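Local coordinates for topoisomerase I-like protein (Leishmania donovani, PDB 2B9S) that probably relaxes supercoiled DNA by transiently cutting and rejoining one strand, working as the large subunit of a heterodimeric type IB topoisomerase, at residues M62-K67 / C102-I107; H69-M74 / L162-G167; E75-N80 / P170-L175; D183-I188 / L215-D220. One frame throughout, in Å; residues are numbered along the deposited sequence.

In the fold
All four contacts lie in the DNA-binding fragment, where 1, 2 and 3 form one compact block. The first segments, 62-67, 69-74 and 75-80, run almost continuously from the end of helix 54-64 through a short 3-10 turn into helix 75-89. Their partners follow in the same order along the chain, so the three contacts interleave. Contacts 2 and 3 are closest, with centres about 7 Å apart; contact 1 lies about 15 Å from each. Contact 4 comes later, within a four-stranded mixed sheet, its centre 27-33 Å from the others and touching none. Contacts 2 and 4 reach the bound DNA; contacts 1 and 3 stay about 7 and 8 Å from it at their nearest atoms.

Contact 1: residues M62-K67 / C102-I107; sequences MFAVMK and CDFEPI
Ala64, on helix 54-64, faces Phe104, the N-cap residue of helix 105-119, with their CA atoms 5.5 Å apart, and the chain beyond Ala64 folds into a type I turn ending at Lys67. The Ala64 methyl group sits between two side chains of the other segment: CB lies 3.7 Å from Phe104 CB and equally far from the CG2 branch of Ile107. Beside it the Phe63 ring, swung out with CG opposite the backbone N (chi1 -175°), directs its edge at one face of Phe104 in an offset edge-to-face pair. The ring planes are inclined by 67°, and Phe63 CE2 comes within 3.6 Å of Phe104 CE2, near the rim rather than above the ring centre. Stacks with Tyr72 and Phe81 extend this aromatic cluster. At the outer border the extended Lys67 chain brings NZ to Glu105 OE1 at 3.0 Å, a salt bridge made on the syn side of the carboxylate. Glu105 OE2 is bonded to Gln109, so both carboxylate oxygens have partners. Asp103 OD1 accepts from Glu105 N at 3.1 Å, an Asx turn that shapes the entry into the helix. The chemistry is therefore layered: a buried apolar core joins the end of helix 54-64 to the start of helix 105-119, and a charged pair closes it on the exposed side, where solvent probably weakens the attraction.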
# COMPACT_ATOMS: atom_id res chain seq x y z
N MET D 62 3.94 15.85 19.90
CA MET D 62 3.42 15.22 18.68
C MET D 62 2.11 15.87 18.19
O MET D 62 1.97 16.20 17.02
CB MET D 62 3.19 13.73 18.94
CG MET D 62 4.41 12.87 18.88
SD MET D 62 4.00 11.22 19.48
CE MET D 62 5.69 10.58 19.63
N PHE D 63 1.19 16.07 19.12
CA PHE D 63 -0.08 16.76 18.92
C PHE D 63 0.07 18.28 18.69
O PHE D 63 -0.44 18.81 17.69
CB PHE D 63 -0.96 16.51 20.15
CG PHE D 63 -2.37 17.06 20.06
CD1 PHE D 63 -3.31 16.47 19.20
CD2 PHE D 63 -2.77 18.14 20.84
CE1 PHE D 63 -4.61 16.96 19.12
CE2 PHE D 63 -4.09 18.63 20.77
CZ PHE D 63 -5.00 18.04 19.91
N ALA D 64 0.76 18.95 19.62
CA ALA D 64 1.00 20.41 19.57
C ALA D 64 1.48 20.92 18.22
O ALA D 64 1.07 21.98 17.76
CB ALA D 64 2.03 20.83 20.68
N VAL D 65 2.37 20.14 17.63
CA VAL D 65 3.07 20.39 16.38
C VAL D 65 2.14 20.25 15.15
O VAL D 65 2.40 20.82 14.06
CB VAL D 65 4.24 19.38 16.37
CG1 VAL D 65 4.43 18.66 15.05
CG2 VAL D 65 5.53 20.00 16.93
N MET D 66 1.03 19.53 15.35
CA MET D 66 0.03 19.28 14.29
C MET D 66 -1.10 20.31 14.22
O MET D 66 -2.09 20.06 13.56
CB MET D 66 -0.56 17.88 14.44
CG MET D 66 0.42 16.77 14.06
SD MET D 66 -0.35 15.14 14.08
CE MET D 66 -1.48 15.27 12.66
N LYS D 67 -0.92 21.46 14.89
CA LYS D 67 -1.94 22.53 15.01
C LYS D 67 -2.62 22.99 13.70
O LYS D 67 -3.80 23.30 13.69
CB LYS D 67 -1.33 23.75 15.71
CG LYS D 67 -2.35 24.79 16.15
CD LYS D 67 -1.67 26.09 16.50
CE LYS D 67 -2.66 27.12 17.06
NZ LYS D 67 -1.96 28.42 17.35
N CYS D 102 -6.25 22.30 27.91
CA CYS D 102 -4.81 22.22 27.66
C CYS D 102 -4.40 23.26 26.66
O CYS D 102 -4.98 23.33 25.58
CB CYS D 102 -4.42 20.86 27.09
SG CYS D 102 -4.72 19.45 28.12
N ASP D 103 -3.38 24.06 26.97
CA ASP D 103 -2.87 25.06 26.04
C ASP D 103 -1.45 24.67 25.63
O ASP D 103 -0.52 24.75 26.43
CB ASP D 103 -2.89 26.43 26.70
CG ASP D 103 -2.58 27.57 25.76
OD1 ASP D 103 -2.05 27.36 24.65
OD2 ASP D 103 -2.86 28.71 26.15
N PHE D 104 -1.30 24.27 24.38
CA PHE D 104 -0.04 23.76 23.84
C PHE D 104 0.80 24.81 23.16
O PHE D 104 1.80 24.49 22.55
CB PHE D 104 -0.33 22.67 22.81
CG PHE D 104 -1.01 21.46 23.37
CD1 PHE D 104 -0.25 20.43 23.93
CD2 PHE D 104 -2.41 21.33 23.31
CE1 PHE D 104 -0.86 19.29 24.45
CE2 PHE D 104 -3.04 20.19 23.84
CZ PHE D 104 -2.26 19.17 24.40
N GLU D 105 0.40 26.07 23.29
CA GLU D 105 1.00 27.17 22.54
C GLU D 105 2.53 27.37 22.75
O GLU D 105 3.26 27.59 21.76
CB GLU D 105 0.20 28.47 22.77
CG GLU D 105 0.45 29.57 21.73
CD GLU D 105 0.18 29.13 20.26
OE1 GLU D 105 -0.49 28.11 19.99
OE2 GLU D 105 0.65 29.85 19.36
N PRO D 106 3.03 27.30 24.01
CA PRO D 106 4.49 27.40 24.15
C PRO D 106 5.25 26.32 23.35
O PRO D 106 6.29 26.61 22.74
CB PRO D 106 4.72 27.25 25.66
CG PRO D 106 3.41 27.64 26.29
CD PRO D 106 2.36 27.18 25.32
N ILE D 107 4.75 25.09 23.32
CA ILE D 107 5.42 24.05 22.55
C ILE D 107 5.27 24.29 21.04
O ILE D 107 6.25 24.16 20.30
CB ILE D 107 4.94 22.64 22.90
CG1 ILE D 107 5.31 22.30 24.36
CG2 ILE D 107 5.49 21.63 21.86
CD1 ILE D 107 4.74 20.97 24.88

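Contact 2: residues H69-M74 / L162-G167. With nucleotides of chain C; nucleotides of chain B.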
# COMPACT_ATOMS: atom_id res chain seq x y z
N HIS D 69 -2.88 21.16 10.90
CA HIS D 69 -3.34 20.00 10.14
C HIS D 69 -4.82 19.74 10.41
O HIS D 69 -5.28 19.96 11.53
CB HIS D 69 -2.54 18.75 10.51
CG HIS D 69 -2.53 17.73 9.42
ND1 HIS D 69 -3.60 16.91 9.16
CD2 HIS D 69 -1.60 17.45 8.47
CE1 HIS D 69 -3.33 16.16 8.10
NE2 HIS D 69 -2.12 16.47 7.67
N ASP D 70 -5.54 19.26 9.39
CA ASP D 70 -6.97 18.88 9.52
C ASP D 70 -7.25 17.86 10.62
O ASP D 70 -8.29 17.92 11.26
CB ASP D 70 -7.51 18.30 8.20
CG ASP D 70 -7.65 19.36 7.08
OD1 ASP D 70 -7.49 20.57 7.34
OD2 ASP D 70 -7.93 18.96 5.93
N TYR D 71 -6.32 16.92 10.83
CA TYR D 71 -6.42 15.94 11.92
C TYR D 71 -6.67 16.58 13.29
O TYR D 71 -7.46 16.07 14.10
CB TYR D 71 -5.13 15.12 12.01
CG TYR D 71 -5.02 13.92 11.11
CD1 TYR D 71 -6.01 12.93 11.10
CD2 TYR D 71 -3.90 13.74 10.30
CE1 TYR D 71 -5.89 11.78 10.29
CE2 TYR D 71 -3.77 12.60 9.47
CZ TYR D 71 -4.77 11.62 9.48
OH TYR D 71 -4.65 10.50 8.67
N TYR D 72 -5.96 17.68 13.54
CA TYR D 72 -5.97 18.39 14.84
C TYR D 72 -7.35 18.83 15.30
O TYR D 72 -7.61 18.93 16.50
CB TYR D 72 -5.07 19.62 14.74
CG TYR D 72 -4.67 20.29 16.03
CD1 TYR D 72 -5.37 21.41 16.52
CD2 TYR D 72 -3.55 19.86 16.73
CE1 TYR D 72 -4.97 22.05 17.70
CE2 TYR D 72 -3.13 20.49 17.89
CZ TYR D 72 -3.84 21.58 18.38
OH TYR D 72 -3.39 22.18 19.54
N ARG D 73 -8.23 19.09 14.32
CA ARG D 73 -9.59 19.55 14.55
C ARG D 73 -10.63 18.44 14.43
O ARG D 73 -11.82 18.69 14.57
CB ARG D 73 -9.91 20.71 13.59
N MET D 74 -10.21 17.20 14.17
CA MET D 74 -11.13 16.06 14.11
C MET D 74 -11.37 15.49 15.50
O MET D 74 -10.42 15.20 16.21
CB MET D 74 -10.58 14.97 13.20
CG MET D 74 -10.47 15.40 11.75
SD MET D 74 -9.90 14.06 10.70
CE MET D 74 -9.44 15.00 9.25
N LEU D 162 1.52 9.90 16.31
CA LEU D 162 0.06 9.79 16.34
C LEU D 162 -0.42 9.15 15.03
O LEU D 162 -0.13 9.66 13.94
CB LEU D 162 -0.56 11.18 16.55
CG LEU D 162 -0.04 11.92 17.79
CD1 LEU D 162 -0.79 13.29 18.01
CD2 LEU D 162 -0.10 10.95 19.02
N PHE D 163 -1.10 8.02 15.15
CA PHE D 163 -1.59 7.24 14.00
C PHE D 163 -2.38 8.02 12.95
O PHE D 163 -3.45 8.56 13.24
CB PHE D 163 -2.43 6.05 14.49
CG PHE D 163 -2.97 5.18 13.37
CD1 PHE D 163 -4.34 5.03 13.17
CD2 PHE D 163 -2.11 4.52 12.51
CE1 PHE D 163 -4.83 4.23 12.16
CE2 PHE D 163 -2.58 3.71 11.48
CZ PHE D 163 -3.94 3.57 11.31
N ARG D 164 -1.87 8.03 11.72
CA ARG D 164 -2.52 8.76 10.62
C ARG D 164 -3.38 7.86 9.75
O ARG D 164 -3.00 7.47 8.64
CB ARG D 164 -1.52 9.63 9.85
CG ARG D 164 -1.12 10.85 10.70
CD ARG D 164 0.28 11.37 10.44
NE ARG D 164 0.26 12.45 9.48
CZ ARG D 164 0.59 13.71 9.71
NH1 ARG D 164 1.01 14.12 10.90
NH2 ARG D 164 0.53 14.58 8.71
N GLY D 165 -4.56 7.53 10.28
CA GLY D 165 -5.51 6.73 9.55
C GLY D 165 -6.19 7.50 8.45
O GLY D 165 -6.49 8.68 8.58
N ARG D 166 -6.40 6.81 7.33
CA ARG D 166 -7.09 7.34 6.17
C ARG D 166 -8.60 7.32 6.37
O ARG D 166 -9.14 6.40 6.98
CB ARG D 166 -6.74 6.50 4.93
CG ARG D 166 -5.26 6.38 4.58
CD ARG D 166 -4.60 7.69 4.24
NE ARG D 166 -3.20 7.47 3.84
CZ ARG D 166 -2.77 7.31 2.59
NH1 ARG D 166 -3.60 7.36 1.56
NH2 ARG D 166 -1.48 7.09 2.37
N GLY D 167 -9.28 8.30 5.80
CA GLY D 167 -10.73 8.42 5.90
C GLY D 167 -11.24 8.47 7.33
O GLY D 167 -10.67 9.13 8.20
P DA C 14 -4.90 2.99 7.21
OP1 DA C 14 -6.01 3.96 7.23
OP2 DA C 14 -4.78 2.06 8.33
O5' DA C 14 -4.85 2.20 5.84
C5' DA C 14 -5.34 2.75 4.61
C4' DA C 14 -5.46 1.61 3.62
O4' DA C 14 -4.16 0.97 3.41
C3' DA C 14 -6.35 0.49 4.10
O3' DA C 14 -7.10 0.03 2.98
C2' DA C 14 -5.37 -0.58 4.60
C1' DA C 14 -4.24 -0.45 3.57
N9 DA C 14 -2.94 -1.04 3.95
C8 DA C 14 -2.29 -1.01 5.17
N7 DA C 14 -1.10 -1.62 5.19
C5 DA C 14 -0.98 -2.10 3.88
C6 DA C 14 0.03 -2.84 3.21
N6 DA C 14 1.17 -3.28 3.76
N1 DA C 14 -0.16 -3.15 1.91
C2 DA C 14 -1.28 -2.73 1.29
N3 DA C 14 -2.29 -2.02 1.83
C4 DA C 14 -2.08 -1.74 3.12
P DG B 2 -4.46 5.74 -5.13
OP1 DG B 2 -5.80 6.03 -5.67
OP2 DG B 2 -3.26 5.69 -6.01
O5' DG B 2 -4.12 6.74 -3.92
C5' DG B 2 -5.01 6.95 -2.88
C4' DG B 2 -4.39 7.85 -1.84
O4' DG B 2 -3.15 7.29 -1.37
C3' DG B 2 -4.04 9.28 -2.27
O3' DG B 2 -4.29 10.08 -1.14
C2' DG B 2 -2.54 9.22 -2.58
C1' DG B 2 -2.08 8.22 -1.54
N9 DG B 2 -0.90 7.48 -1.97
C8 DG B 2 -0.68 6.93 -3.22
N7 DG B 2 0.47 6.32 -3.30
C5 DG B 2 1.02 6.48 -2.03
C6 DG B 2 2.26 6.04 -1.53
O6 DG B 2 3.11 5.40 -2.14
N1 DG B 2 2.46 6.40 -0.20
C2 DG B 2 1.56 7.10 0.57
N2 DG B 2 1.93 7.34 1.83
N3 DG B 2 0.39 7.52 0.13
C4 DG B 2 0.19 7.17 -1.18
P DA C 13 1.46 3.56 9.67
OP1 DA C 13 1.83 4.70 10.52
OP2 DA C 13 1.55 2.21 10.19
O5' DA C 13 -0.05 3.76 9.13
C5' DA C 13 -0.43 4.92 8.37
C4' DA C 13 -1.33 4.47 7.24
O4' DA C 13 -0.56 3.94 6.13
C3' DA C 13 -2.32 3.38 7.60
O3' DA C 13 -3.55 3.85 7.11
C2' DA C 13 -1.78 2.10 6.91
C1' DA C 13 -1.10 2.70 5.69
N9 DA C 13 0.02 1.91 5.17
C8 DA C 13 1.12 1.55 5.89
N7 DA C 13 1.98 0.83 5.22
C5 DA C 13 1.41 0.74 3.95
C6 DA C 13 1.83 0.10 2.75
N6 DA C 13 3.00 -0.55 2.65
N1 DA C 13 1.04 0.16 1.67
C2 DA C 13 -0.13 0.85 1.76
N3 DA C 13 -0.64 1.48 2.83
C4 DA C 13 0.18 1.39 3.90
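Tyr71 and Gly165 make the tight centre of this contact: the phenol OH donates to the glycine carbonyl O across 2.6 Å, reaching it from above the carbonyl plane (54° out of it) rather than along a lone pair, while the acceptor lies at the ring edge. The Tyr71 ring also packs on the aliphatic part of Arg164, with CE2 3.4 Å from Arg164 CG, and a stack with Phe77 helps to hold the ring. Behind it, His69 ND1 accepts from Tyr71 N in the plane of the imidazole, which fixes that ring at the start of the 3-10 turn. The Arg164 chain turns at chi3 (95°), and here the packing gives way to a looser, partly exposed side. Arg164 NH2 is 3.4 Å from His69 NE2 without a hydrogen bond; both ends look to DNA phosphates, His69 NE2 through a hydrogen bond and Arg164 NH2 through a long, weak ion pair. Arg166 turns its side chain away from 69-74 to the DNA. Its backbone N donates to OP1 of DA14 of chain C at 2.9 Å, while its side chain, bent at chi2, carries NH1 to O4' of DG2 of chain B at 3.0 Å and places NH2 2.9 Å from N3 of that base. Sugar O4' and purine N3 both belong to the minor groove, so the 162-167 loop, backed by Tyr71, touches both a backbone phosphate and the groove, an arrangement characteristic of the DNA-binding surface of a type IB topoisomerase core, with the Arg166 side chain about 12 Å from the bound vanadate.

Contact 3: residues E75-N80 / P170-L175; sequences EVFRRN and PLMGKL
Asn80 serves two carbonyls with one nitrogen: ND2 donates to Pro170 O at 2.7 Å and to Met172 O at 2.7 Å. Both acceptors lie close to the amide plane, and the N-H...O angles of 155° and 158° are fairly straight, although ND2 meets Pro170 O from above its carbonyl plane. The two bonds fix the rotation of the amide and hold residues 170-172 against helix 75-89. Met172 O receives a further, weaker contact from Phe77 CA at 3.3 Å. The loop folds as a type II beta turn from Leu171 to Lys174, closed by Lys174 N on Leu171 O at 3.1 Å, with Gly173 at positive phi. That glycine lies against the helix, its CA over one face of the Phe77 ring, 3.6 Å from the centroid, a CH-pi contact; the same CA approaches Phe77 O. Gly173 and Lys174 also exchange backbone bonds with Phe163, while Leu175 N donates to Ser84 OG one helical turn beyond Asn80. The apolar remainder is Met172, whose CG meets Val76 CG1 at 3.8 Å and whose SD rests on Phe77 CB at 3.8 Å.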
# COMPACT_ATOMS: atom_id res chain seq x y z
N GLU D 75 -12.62 15.28 15.88
CA GLU D 75 -12.89 14.76 17.23
C GLU D 75 -12.31 13.39 17.54
O GLU D 75 -11.89 13.15 18.67
CB GLU D 75 -14.38 14.78 17.58
CG GLU D 75 -14.78 15.98 18.46
CD GLU D 75 -13.84 16.21 19.68
OE1 GLU D 75 -13.49 15.22 20.40
OE2 GLU D 75 -13.46 17.39 19.91
N VAL D 76 -12.31 12.49 16.56
CA VAL D 76 -11.84 11.13 16.79
C VAL D 76 -10.34 11.14 17.03
O VAL D 76 -9.84 10.45 17.91
CB VAL D 76 -12.21 10.18 15.62
CG1 VAL D 76 -11.62 8.79 15.84
CG2 VAL D 76 -13.76 10.08 15.47
N PHE D 77 -9.63 11.94 16.23
CA PHE D 77 -8.21 12.12 16.34
C PHE D 77 -7.82 12.66 17.72
O PHE D 77 -6.93 12.11 18.38
CB PHE D 77 -7.68 13.04 15.22
CG PHE D 77 -6.18 13.14 15.19
CD1 PHE D 77 -5.50 14.14 15.92
CD2 PHE D 77 -5.43 12.24 14.45
CE1 PHE D 77 -4.10 14.23 15.92
CE2 PHE D 77 -4.03 12.33 14.44
CZ PHE D 77 -3.37 13.32 15.18
N ARG D 78 -8.51 13.72 18.14
CA ARG D 78 -8.29 14.41 19.42
C ARG D 78 -8.58 13.51 20.61
O ARG D 78 -7.84 13.49 21.59
CB ARG D 78 -9.17 15.66 19.51
CG ARG D 78 -8.84 16.72 18.51
CD ARG D 78 -9.89 17.83 18.53
NE ARG D 78 -9.86 18.61 19.76
CZ ARG D 78 -9.09 19.68 19.98
NH1 ARG D 78 -8.25 20.13 19.05
NH2 ARG D 78 -9.17 20.30 21.15
N ARG D 79 -9.67 12.75 20.50
CA ARG D 79 -10.05 11.80 21.51
C ARG D 79 -9.02 10.69 21.66
O ARG D 79 -8.64 10.33 22.77
CB ARG D 79 -11.46 11.24 21.25
CG ARG D 79 -11.66 9.80 21.72
CD ARG D 79 -13.11 9.43 22.03
NE ARG D 79 -14.08 10.06 21.14
CZ ARG D 79 -14.41 9.61 19.93
NH1 ARG D 79 -13.86 8.50 19.43
NH2 ARG D 79 -15.30 10.29 19.21
N ASN D 80 -8.56 10.14 20.55
CA ASN D 80 -7.62 9.02 20.63
C ASN D 80 -6.25 9.45 21.14
O ASN D 80 -5.63 8.73 21.92
CB ASN D 80 -7.50 8.34 19.28
CG ASN D 80 -8.67 7.45 18.98
OD1 ASN D 80 -9.22 6.81 19.88
ND2 ASN D 80 -9.07 7.40 17.70
N PRO D 170 -11.34 4.80 12.96
CA PRO D 170 -11.70 4.97 14.38
C PRO D 170 -10.50 5.10 15.35
O PRO D 170 -10.71 5.56 16.49
CB PRO D 170 -12.55 3.73 14.72
CG PRO D 170 -12.59 2.89 13.51
CD PRO D 170 -11.69 3.45 12.46
N LEU D 171 -9.29 4.75 14.89
CA LEU D 171 -8.07 4.80 15.71
C LEU D 171 -7.15 5.96 15.31
O LEU D 171 -6.02 6.03 15.80
CB LEU D 171 -7.30 3.46 15.69
CG LEU D 171 -7.97 2.09 15.99
CD1 LEU D 171 -6.97 0.94 16.02
CD2 LEU D 171 -8.78 2.10 17.29
N MET D 172 -7.58 6.85 14.42
CA MET D 172 -6.73 8.00 14.09
C MET D 172 -6.41 8.77 15.40
O MET D 172 -7.29 8.90 16.28
CB MET D 172 -7.38 8.90 13.04
CG MET D 172 -8.67 9.56 13.51
SD MET D 172 -9.18 10.92 12.45
CE MET D 172 -9.52 10.05 10.91
N GLY D 173 -5.16 9.22 15.55
CA GLY D 173 -4.72 9.95 16.74
C GLY D 173 -4.08 9.07 17.81
O GLY D 173 -3.37 9.57 18.66
N LYS D 174 -4.37 7.77 17.78
CA LYS D 174 -3.77 6.84 18.72
C LYS D 174 -2.23 6.80 18.61
O LYS D 174 -1.66 6.92 17.51
CB LYS D 174 -4.36 5.45 18.52
CG LYS D 174 -3.90 4.39 19.55
CD LYS D 174 -4.49 3.09 19.15
CE LYS D 174 -4.71 2.19 20.33
NZ LYS D 174 -3.58 1.30 20.55
N LEU D 175 -1.57 6.65 19.76
CA LEU D 175 -0.11 6.58 19.77
C LEU D 175 0.46 5.27 19.20
O LEU D 175 0.12 4.16 19.66
CB LEU D 175 0.48 6.88 21.17
CG LEU D 175 2.01 6.87 21.40
CD1 LEU D 175 2.73 7.92 20.60
CD2 LEU D 175 2.36 7.00 22.90

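Contact 4: residues D183-I188 / L215-D220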
# COMPACT_ATOMS: atom_id res chain seq x y z
N ASP D 183 11.42 -5.71 20.50
CA ASP D 183 10.21 -5.86 19.68
C ASP D 183 10.51 -6.51 18.33
O ASP D 183 9.61 -7.06 17.68
CB ASP D 183 9.56 -4.47 19.46
CG ASP D 183 9.12 -3.80 20.76
OD1 ASP D 183 8.58 -4.50 21.63
OD2 ASP D 183 9.32 -2.58 20.93
N ILE D 184 11.78 -6.46 17.93
CA ILE D 184 12.23 -6.82 16.57
C ILE D 184 12.81 -8.22 16.47
O ILE D 184 13.72 -8.61 17.22
CB ILE D 184 13.22 -5.76 16.02
CG1 ILE D 184 12.52 -4.40 15.92
CG2 ILE D 184 13.78 -6.16 14.63
CD1 ILE D 184 13.45 -3.21 15.87
N THR D 185 12.25 -8.99 15.53
CA THR D 185 12.74 -10.33 15.18
C THR D 185 13.63 -10.16 13.95
O THR D 185 13.23 -9.54 12.96
CB THR D 185 11.57 -11.32 14.90
OG1 THR D 185 10.76 -11.43 16.08
CG2 THR D 185 12.07 -12.71 14.53
N ILE D 186 14.84 -10.69 14.05
CA ILE D 186 15.81 -10.67 12.95
C ILE D 186 15.72 -11.98 12.18
O ILE D 186 15.72 -13.07 12.76
CB ILE D 186 17.24 -10.40 13.49
CG1 ILE D 186 17.35 -8.97 14.06
CG2 ILE D 186 18.29 -10.68 12.42
CD1 ILE D 186 17.54 -7.84 13.04
N ASN D 187 15.59 -11.87 10.86
CA ASN D 187 15.66 -13.04 9.98
C ASN D 187 16.93 -12.94 9.15
O ASN D 187 17.11 -11.97 8.39
CB ASN D 187 14.45 -13.16 9.06
CG ASN D 187 14.38 -14.50 8.36
OD1 ASN D 187 14.34 -15.53 9.01
ND2 ASN D 187 14.34 -14.50 7.04
N ILE D 188 17.80 -13.94 9.30
CA ILE D 188 19.14 -13.94 8.71
C ILE D 188 19.64 -15.38 8.45
O ILE D 188 19.04 -16.34 8.95
CB ILE D 188 20.11 -13.13 9.63
CG1 ILE D 188 21.29 -12.57 8.83
CG2 ILE D 188 20.43 -13.91 10.91
CD1 ILE D 188 22.07 -11.53 9.55
N LEU D 215 13.90 -9.28 6.38
CA LEU D 215 15.13 -9.27 7.17
C LEU D 215 14.86 -8.97 8.63
O LEU D 215 15.66 -9.31 9.53
CB LEU D 215 16.14 -8.23 6.62
CG LEU D 215 16.33 -8.10 5.11
CD1 LEU D 215 17.45 -7.08 4.73
CD2 LEU D 215 16.56 -9.44 4.44
N ALA D 216 13.73 -8.30 8.89
CA ALA D 216 13.32 -7.98 10.25
C ALA D 216 11.81 -7.75 10.30
O ALA D 216 11.18 -7.44 9.28
CB ALA D 216 14.11 -6.75 10.77
N MET D 217 11.24 -7.91 11.50
CA MET D 217 9.79 -7.83 11.72
C MET D 217 9.54 -7.30 13.13
O MET D 217 10.28 -7.62 14.06
CB MET D 217 9.14 -9.22 11.56
CG MET D 217 7.61 -9.30 11.76
SD MET D 217 7.01 -9.44 13.49
CE MET D 217 7.51 -11.10 13.93
N TRP D 218 8.53 -6.45 13.27
CA TRP D 218 8.02 -6.10 14.59
C TRP D 218 6.50 -6.00 14.53
O TRP D 218 5.89 -5.96 13.46
CB TRP D 218 8.65 -4.84 15.16
CG TRP D 218 8.21 -3.59 14.50
CD1 TRP D 218 7.15 -2.81 14.86
CD2 TRP D 218 8.79 -2.98 13.34
NE1 TRP D 218 7.04 -1.75 14.00
CE2 TRP D 218 8.02 -1.82 13.05
CE3 TRP D 218 9.89 -3.30 12.51
CZ2 TRP D 218 8.32 -0.97 11.98
CZ3 TRP D 218 10.18 -2.44 11.43
CH2 TRP D 218 9.38 -1.29 11.18
N ARG D 219 5.88 -6.01 15.69
CA ARG D 219 4.44 -5.90 15.76
C ARG D 219 4.09 -4.47 16.18
O ARG D 219 4.54 -3.97 17.21
CB ARG D 219 3.93 -6.96 16.73
CG ARG D 219 2.43 -7.13 16.74
CD ARG D 219 2.05 -8.37 17.54
NE ARG D 219 2.49 -9.60 16.87
CZ ARG D 219 1.77 -10.25 15.96
NH1 ARG D 219 0.57 -9.76 15.59
NH2 ARG D 219 2.23 -11.37 15.41
N ASP D 220 3.32 -3.80 15.32
CA ASP D 220 2.97 -2.39 15.50
C ASP D 220 1.91 -2.19 16.61
O ASP D 220 0.98 -2.97 16.71
CB ASP D 220 2.52 -1.81 14.15
CG ASP D 220 1.57 -0.64 14.27
OD1 ASP D 220 2.06 0.50 14.26
OD2 ASP D 220 0.33 -0.88 14.35
O HOH W 1 6.91 -6.88 18.21
O HOH W 2 5.94 -4.98 19.62
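Leu215 begins the pairing by accepting Asn187 N on its carbonyl O at 2.9 Å, the donor standing well above the carbonyl plane. The Asn187 amide is held from outside the pair: OD1 accepts from Asp209 N and Gln207 NE2, and ND2 donates to Trp214 O. At Ala216, paired with Ile186 as a non-hydrogen-bonded antiparallel pair, the CA comes within 3.1 Å of Thr185 O, and the methyl group packs against Ile184 CG2 at 3.9 Å. Met217 forms the hydrogen-bonded pair with Thr185. Thr185 N donates to Met217 O at 2.8 Å, and Met217 N returns a more bent bond to Thr185 O at 3.0 Å. The Met217 side chain, folded at chi2 and chi3, lies beside Thr185 on the face opposite Ala216 and brings CE to 3.9 Å from OG1. Trp218 lies side by side with Ile184: its CB is 4.0 Å from Ile184 CG1, while chi1 of 72° carries the indole away from the 183-188 segment. By Arg219 direct pairing has given way to water. One water accepts from Arg219 N at 2.9 Å and donates to Asp183 O; another donates to Arg219 O and, weakly, to Asp183 OD1. Outside the two segments, Arg219 NH2 forms a salt bridge with a phosphate of the bound DNA. These strands are the middle pair of a four-stranded mixed sheet: 185-187 also runs parallel to strand 205-207, and 216-219 lies antiparallel to strand 226-229, against which Met217 and Trp218 pack.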